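CYCLIN domain-containing protein (Chaetomium thermophilum, PDB 6Z3U) is probably the cyclin H-type regulatory subunit of the CDK-activating kinase complex, in which it would help activate a cyclin-dependent serine/threonine kinase. Local coordinates at residues Gln133-Lys145 with Arg162-Cys176. Numbering follows the deposited sequence.
Sequences QEMLLVALFFGCK and RERPEEILAGEFLLC
Glu134 meets Arg162 in a salt bridge. Its OE2 takes NH1 of Arg162 on the syn side at 3.1 Å, and the carboxylate and guanidinium planes are nearly coplanar, 11° apart. Glu167 joins the network through a long salt bridge to Arg162. The bent chain of Met135 brings CE to CA of Gly171. Leu137 lays CD1 over one face of the Arg162 guanidinium. Val138 presses both methyls against the backbone of 168-171: CG2 lies 3.4 Å from Ile168 O, and CG1, anti to the backbone N (chi1 177°), touches Gly171 O and, from another direction, CD2 of Leu175. The Phe141 ring reaches CD2 of Leu169 through CE2, at 4.0 Å. Phe142 rests its CB against CD2 of Leu175, 3.6 Å away, and its CZ lies 3.9 Å from SG of Cys176. Lys145, extended beyond CG, crosses Glu172 at about a right angle, forming a salt bridge between NZ and OE1, modelled too close for its exact length to be trusted. Both residues also hydrogen-bond to the neighbouring kinase chain: Lys145 NZ to Asp132 O and Met134 O, Glu172 OE2 to Met134 N. Helices 133-145 and 172-176 cross at -79°. This Lys-Glu pair, set on packed helices of the first cyclin box, is characteristic of the kinase-binding surface of cyclins.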
loop_
_atom_site.group_PDB
_atom_site.type_symbol
_atom_site.label_atom_id
_atom_site.label_comp_id
_atom_site.label_asym_id
_atom_site.label_seq_id
_atom_site.Cartn_x
_atom_site.Cartn_y
_atom_site.Cartn_z
ATOM N N GLN A 133 -8.990 21.491 -12.873
ATOM C CA GLN A 133 -7.944 21.461 -13.885
ATOM C C GLN A 133 -6.587 21.161 -13.263
ATOM O O GLN A 133 -5.743 20.511 -13.889
ATOM C CB GLN A 133 -7.901 22.795 -14.632
ATOM C CG GLN A 133 -7.064 22.778 -15.897
ATOM C CD GLN A 133 -7.821 22.205 -17.080
ATOM O OE1 GLN A 133 -8.930 22.643 -17.392
ATOM N NE2 GLN A 133 -7.230 21.215 -17.740
ATOM N N GLU A 134 -6.363 21.624 -12.032
ATOM C CA GLU A 134 -5.108 21.400 -11.326
ATOM C C GLU A 134 -5.112 20.081 -10.559
ATOM O O GLU A 134 -4.147 19.314 -10.636
ATOM C CB GLU A 134 -4.831 22.565 -10.370
ATOM C CG GLU A 134 -4.698 23.921 -11.055
ATOM C CD GLU A 134 -3.516 23.982 -12.007
ATOM O OE1 GLU A 134 -3.707 23.708 -13.212
ATOM O OE2 GLU A 134 -2.394 24.282 -11.546
ATOM N N MET A 135 -6.183 19.808 -9.809
ATOM C CA MET A 135 -6.269 18.550 -9.076
ATOM C C MET A 135 -6.127 17.344 -9.994
ATOM O O MET A 135 -5.745 16.265 -9.529
ATOM C CB MET A 135 -7.597 18.470 -8.321
ATOM C CG MET A 135 -7.764 19.504 -7.212
ATOM S SD MET A 135 -6.535 19.378 -5.894
ATOM C CE MET A 135 -5.323 20.566 -6.458
ATOM N N LEU A 136 -6.426 17.499 -11.285
ATOM C CA LEU A 136 -6.227 16.406 -12.231
ATOM C C LEU A 136 -4.765 15.977 -12.259
ATOM O O LEU A 136 -4.452 14.784 -12.166
ATOM C CB LEU A 136 -6.700 16.838 -13.621
ATOM C CG LEU A 136 -6.574 15.843 -14.775
ATOM C CD1 LEU A 136 -7.560 16.212 -15.872
ATOM C CD2 LEU A 136 -5.162 15.792 -15.336
ATOM N N LEU A 137 -3.852 16.942 -12.382
ATOM C CA LEU A 137 -2.430 16.620 -12.395
ATOM C C LEU A 137 -1.965 16.103 -11.039
ATOM O O LEU A 137 -1.119 15.205 -10.968
ATOM C CB LEU A 137 -1.624 17.850 -12.805
ATOM C CG LEU A 137 -1.543 18.114 -14.307
ATOM C CD1 LEU A 137 -1.057 19.527 -14.587
ATOM C CD2 LEU A 137 -0.627 17.095 -14.960
ATOM N N VAL A 138 -2.502 16.662 -9.952
ATOM C CA VAL A 138 -2.098 16.230 -8.617
ATOM C C VAL A 138 -2.469 14.770 -8.391
ATOM O O VAL A 138 -1.690 13.998 -7.820
ATOM C CB VAL A 138 -2.734 17.142 -7.551
ATOM C CG1 VAL A 138 -2.375 16.655 -6.161
ATOM C CG2 VAL A 138 -2.292 18.587 -7.754
ATOM N N ALA A 139 -3.660 14.368 -8.839
ATOM C CA ALA A 139 -4.091 12.987 -8.647
ATOM C C ALA A 139 -3.202 12.010 -9.405
ATOM O O ALA A 139 -3.000 10.878 -8.953
ATOM C CB ALA A 139 -5.546 12.826 -9.084
ATOM N N LEU A 140 -2.674 12.423 -10.561
ATOM C CA LEU A 140 -1.742 11.570 -11.293
ATOM C C LEU A 140 -0.391 11.502 -10.591
ATOM O O LEU A 140 0.211 10.427 -10.492
ATOM C CB LEU A 140 -1.577 12.082 -12.722
ATOM C CG LEU A 140 -2.669 11.676 -13.713
ATOM C CD1 LEU A 140 -2.619 12.551 -14.953
ATOM C CD2 LEU A 140 -2.528 10.219 -14.097
ATOM N N PHE A 141 0.101 12.638 -10.095
ATOM C CA PHE A 141 1.392 12.650 -9.417
ATOM C C PHE A 141 1.335 11.864 -8.113
ATOM O O PHE A 141 2.231 11.066 -7.819
ATOM C CB PHE A 141 1.833 14.089 -9.156
ATOM C CG PHE A 141 3.184 14.201 -8.514
ATOM C CD1 PHE A 141 4.330 13.879 -9.220
ATOM C CD2 PHE A 141 3.309 14.636 -7.206
ATOM C CE1 PHE A 141 5.574 13.984 -8.633
ATOM C CE2 PHE A 141 4.549 14.746 -6.614
ATOM C CZ PHE A 141 5.683 14.419 -7.329
ATOM N N PHE A 142 0.289 12.084 -7.314
ATOM C CA PHE A 142 0.155 11.350 -6.061
ATOM C C PHE A 142 -0.208 9.890 -6.307
ATOM O O PHE A 142 0.142 9.020 -5.501
ATOM C CB PHE A 142 -0.889 12.027 -5.176
ATOM C CG PHE A 142 -0.733 11.727 -3.714
ATOM C CD1 PHE A 142 0.406 12.120 -3.031
ATOM C CD2 PHE A 142 -1.732 11.068 -3.017
ATOM C CE1 PHE A 142 0.553 11.851 -1.685
ATOM C CE2 PHE A 142 -1.593 10.797 -1.669
ATOM C CZ PHE A 142 -0.450 11.190 -1.002
ATOM N N GLY A 143 -0.904 9.602 -7.409
ATOM C CA GLY A 143 -1.194 8.218 -7.747
ATOM C C GLY A 143 0.061 7.411 -8.014
ATOM O O GLY A 143 0.144 6.235 -7.653
ATOM N N CYS A 144 1.054 8.029 -8.656
ATOM C CA CYS A 144 2.342 7.367 -8.836
ATOM C C CYS A 144 2.933 6.966 -7.492
ATOM O O CYS A 144 3.276 5.798 -7.269
ATOM C CB CYS A 144 3.305 8.290 -9.587
ATOM S SG CYS A 144 2.926 8.539 -11.336
ATOM N N LYS A 145 3.049 7.930 -6.577
ATOM C CA LYS A 145 3.631 7.652 -5.270
ATOM C C LYS A 145 2.877 6.533 -4.566
ATOM O O LYS A 145 3.484 5.611 -4.008
ATOM C CB LYS A 145 3.624 8.926 -4.425
ATOM C CG LYS A 145 4.484 10.050 -4.985
ATOM C CD LYS A 145 4.525 11.242 -4.041
ATOM C CE LYS A 145 5.637 12.205 -4.417
ATOM N NZ LYS A 145 5.670 13.402 -3.529
ATOM N N ARG A 162 4.190 21.364 -18.267
ATOM C CA ARG A 162 3.952 22.324 -17.197
ATOM C C ARG A 162 5.268 23.015 -16.862
ATOM O O ARG A 162 6.240 22.355 -16.475
ATOM C CB ARG A 162 3.369 21.634 -15.965
ATOM C CG ARG A 162 3.032 22.580 -14.817
ATOM C CD ARG A 162 2.028 23.647 -15.234
ATOM N NE ARG A 162 0.781 23.064 -15.725
ATOM C CZ ARG A 162 -0.337 22.950 -15.010
ATOM N NH1 ARG A 162 -0.389 23.381 -13.756
ATOM N NH2 ARG A 162 -1.413 22.403 -15.558
ATOM N N GLU A 163 5.297 24.343 -17.006
ATOM C CA GLU A 163 6.555 25.067 -16.858
ATOM C C GLU A 163 6.983 25.166 -15.398
ATOM O O GLU A 163 8.163 24.970 -15.081
ATOM C CB GLU A 163 6.435 26.461 -17.486
ATOM C CG GLU A 163 5.329 27.364 -16.917
ATOM C CD GLU A 163 3.949 27.077 -17.494
ATOM O OE1 GLU A 163 3.847 26.268 -18.442
ATOM O OE2 GLU A 163 2.964 27.663 -16.998
ATOM N N ARG A 164 6.050 25.459 -14.493
ATOM C CA ARG A 164 6.381 25.617 -13.080
ATOM C C ARG A 164 5.886 24.414 -12.290
ATOM O O ARG A 164 4.666 24.243 -12.134
ATOM C CB ARG A 164 5.791 26.911 -12.514
ATOM C CG ARG A 164 6.536 28.155 -12.978
ATOM C CD ARG A 164 5.969 29.434 -12.379
ATOM N NE ARG A 164 6.356 29.586 -10.977
ATOM C CZ ARG A 164 5.881 30.519 -10.155
ATOM N NH1 ARG A 164 6.301 30.567 -8.898
ATOM N NH2 ARG A 164 5.003 31.414 -10.590
ATOM N N PRO A 165 6.775 23.562 -11.765
ATOM C CA PRO A 165 6.304 22.381 -11.026
ATOM C C PRO A 165 5.647 22.704 -9.697
ATOM O O PRO A 165 4.836 21.900 -9.222
ATOM C CB PRO A 165 7.586 21.560 -10.824
ATOM C CG PRO A 165 8.681 22.561 -10.845
ATOM C CD PRO A 165 8.247 23.653 -11.783
ATOM N N GLU A 166 5.955 23.846 -9.080
ATOM C CA GLU A 166 5.349 24.167 -7.794
ATOM C C GLU A 166 3.829 24.241 -7.875
ATOM O O GLU A 166 3.157 24.076 -6.852
ATOM C CB GLU A 166 5.905 25.486 -7.252
ATOM C CG GLU A 166 5.741 26.676 -8.187
ATOM C CD GLU A 166 7.021 27.016 -8.927
ATOM O OE1 GLU A 166 7.302 28.222 -9.101
ATOM O OE2 GLU A 166 7.747 26.083 -9.325
ATOM N N GLU A 167 3.272 24.482 -9.064
ATOM C CA GLU A 167 1.820 24.532 -9.196
ATOM C C GLU A 167 1.184 23.183 -8.891
ATOM O O GLU A 167 0.026 23.127 -8.460
ATOM C CB GLU A 167 1.444 24.995 -10.605
ATOM C CG GLU A 167 1.726 26.472 -10.853
ATOM C CD GLU A 167 1.564 26.877 -12.307
ATOM O OE1 GLU A 167 2.087 26.164 -13.189
ATOM O OE2 GLU A 167 0.918 27.914 -12.567
ATOM N N ILE A 168 1.917 22.092 -9.101
ATOM C CA ILE A 168 1.394 20.754 -8.840
ATOM C C ILE A 168 1.582 20.359 -7.380
ATOM O O ILE A 168 0.698 19.746 -6.778
ATOM C CB ILE A 168 2.069 19.739 -9.789
ATOM C CG1 ILE A 168 1.799 20.117 -11.250
ATOM C CG2 ILE A 168 1.568 18.331 -9.505
ATOM C CD1 ILE A 168 2.556 19.280 -12.261
ATOM N N LEU A 169 2.730 20.700 -6.787
ATOM C CA LEU A 169 2.984 20.327 -5.400
ATOM C C LEU A 169 2.009 20.999 -4.445
ATOM O O LEU A 169 1.686 20.438 -3.391
ATOM C CB LEU A 169 4.418 20.690 -5.016
ATOM C CG LEU A 169 5.535 20.013 -5.810
ATOM C CD1 LEU A 169 6.886 20.535 -5.351
ATOM C CD2 LEU A 169 5.469 18.506 -5.666
ATOM N N ALA A 170 1.533 22.198 -4.789
ATOM C CA ALA A 170 0.665 22.944 -3.886
ATOM C C ALA A 170 -0.589 22.168 -3.514
ATOM O O ALA A 170 -1.182 22.436 -2.464
ATOM C CB ALA A 170 0.268 24.279 -4.519
ATOM N N GLY A 171 -1.012 21.224 -4.350
ATOM C CA GLY A 171 -2.228 20.483 -4.094
ATOM C C GLY A 171 -1.989 19.088 -3.553
ATOM O O GLY A 171 -2.944 18.388 -3.208
ATOM N N GLU A 172 -0.723 18.668 -3.474
ATOM C CA GLU A 172 -0.423 17.300 -3.062
ATOM C C GLU A 172 -0.987 17.005 -1.676
ATOM O O GLU A 172 -1.775 16.070 -1.497
ATOM C CB GLU A 172 1.087 17.056 -3.091
ATOM C CG GLU A 172 1.462 15.586 -2.927
ATOM C CD GLU A 172 2.958 15.359 -2.796
ATOM O OE1 GLU A 172 3.441 14.303 -3.259
ATOM O OE2 GLU A 172 3.651 16.229 -2.227
ATOM N N PHE A 173 -0.591 17.797 -0.676
ATOM C CA PHE A 173 -1.073 17.551 0.680
ATOM C C PHE A 173 -2.573 17.787 0.778
ATOM O O PHE A 173 -3.271 17.095 1.529
ATOM C CB PHE A 173 -0.328 18.436 1.678
ATOM C CG PHE A 173 -0.548 18.044 3.111
ATOM C CD1 PHE A 173 -0.182 16.784 3.560
ATOM C CD2 PHE A 173 -1.122 18.928 4.008
ATOM C CE1 PHE A 173 -0.381 16.415 4.876
ATOM C CE2 PHE A 173 -1.325 18.567 5.326
ATOM C CZ PHE A 173 -0.954 17.307 5.761
ATOM N N LEU A 174 -3.086 18.768 0.037
ATOM C CA LEU A 174 -4.526 18.992 0.009
ATOM C C LEU A 174 -5.259 17.738 -0.456
ATOM O O LEU A 174 -6.247 17.317 0.155
ATOM C CB LEU A 174 -4.843 20.181 -0.899
ATOM C CG LEU A 174 -6.302 20.638 -0.926
ATOM C CD1 LEU A 174 -6.717 21.204 0.430
ATOM C CD2 LEU A 174 -6.517 21.661 -2.033
ATOM N N LEU A 175 -4.775 17.117 -1.534
ATOM C CA LEU A 175 -5.381 15.877 -2.006
ATOM C C LEU A 175 -5.313 14.795 -0.938
ATOM O O LEU A 175 -6.276 14.044 -0.739
ATOM C CB LEU A 175 -4.685 15.412 -3.286
ATOM C CG LEU A 175 -5.104 14.049 -3.839
ATOM C CD1 LEU A 175 -6.535 14.093 -4.356
ATOM C CD2 LEU A 175 -4.146 13.595 -4.931
ATOM N N CYS A 176 -4.184 14.703 -0.234
ATOM C CA CYS A 176 -4.031 13.662 0.776
ATOM C C CYS A 176 -5.125 13.766 1.830
ATOM O O CYS A 176 -5.714 12.754 2.226
ATOM C CB CYS A 176 -2.646 13.758 1.414
ATOM S SG CYS A 176 -2.129 12.275 2.307
#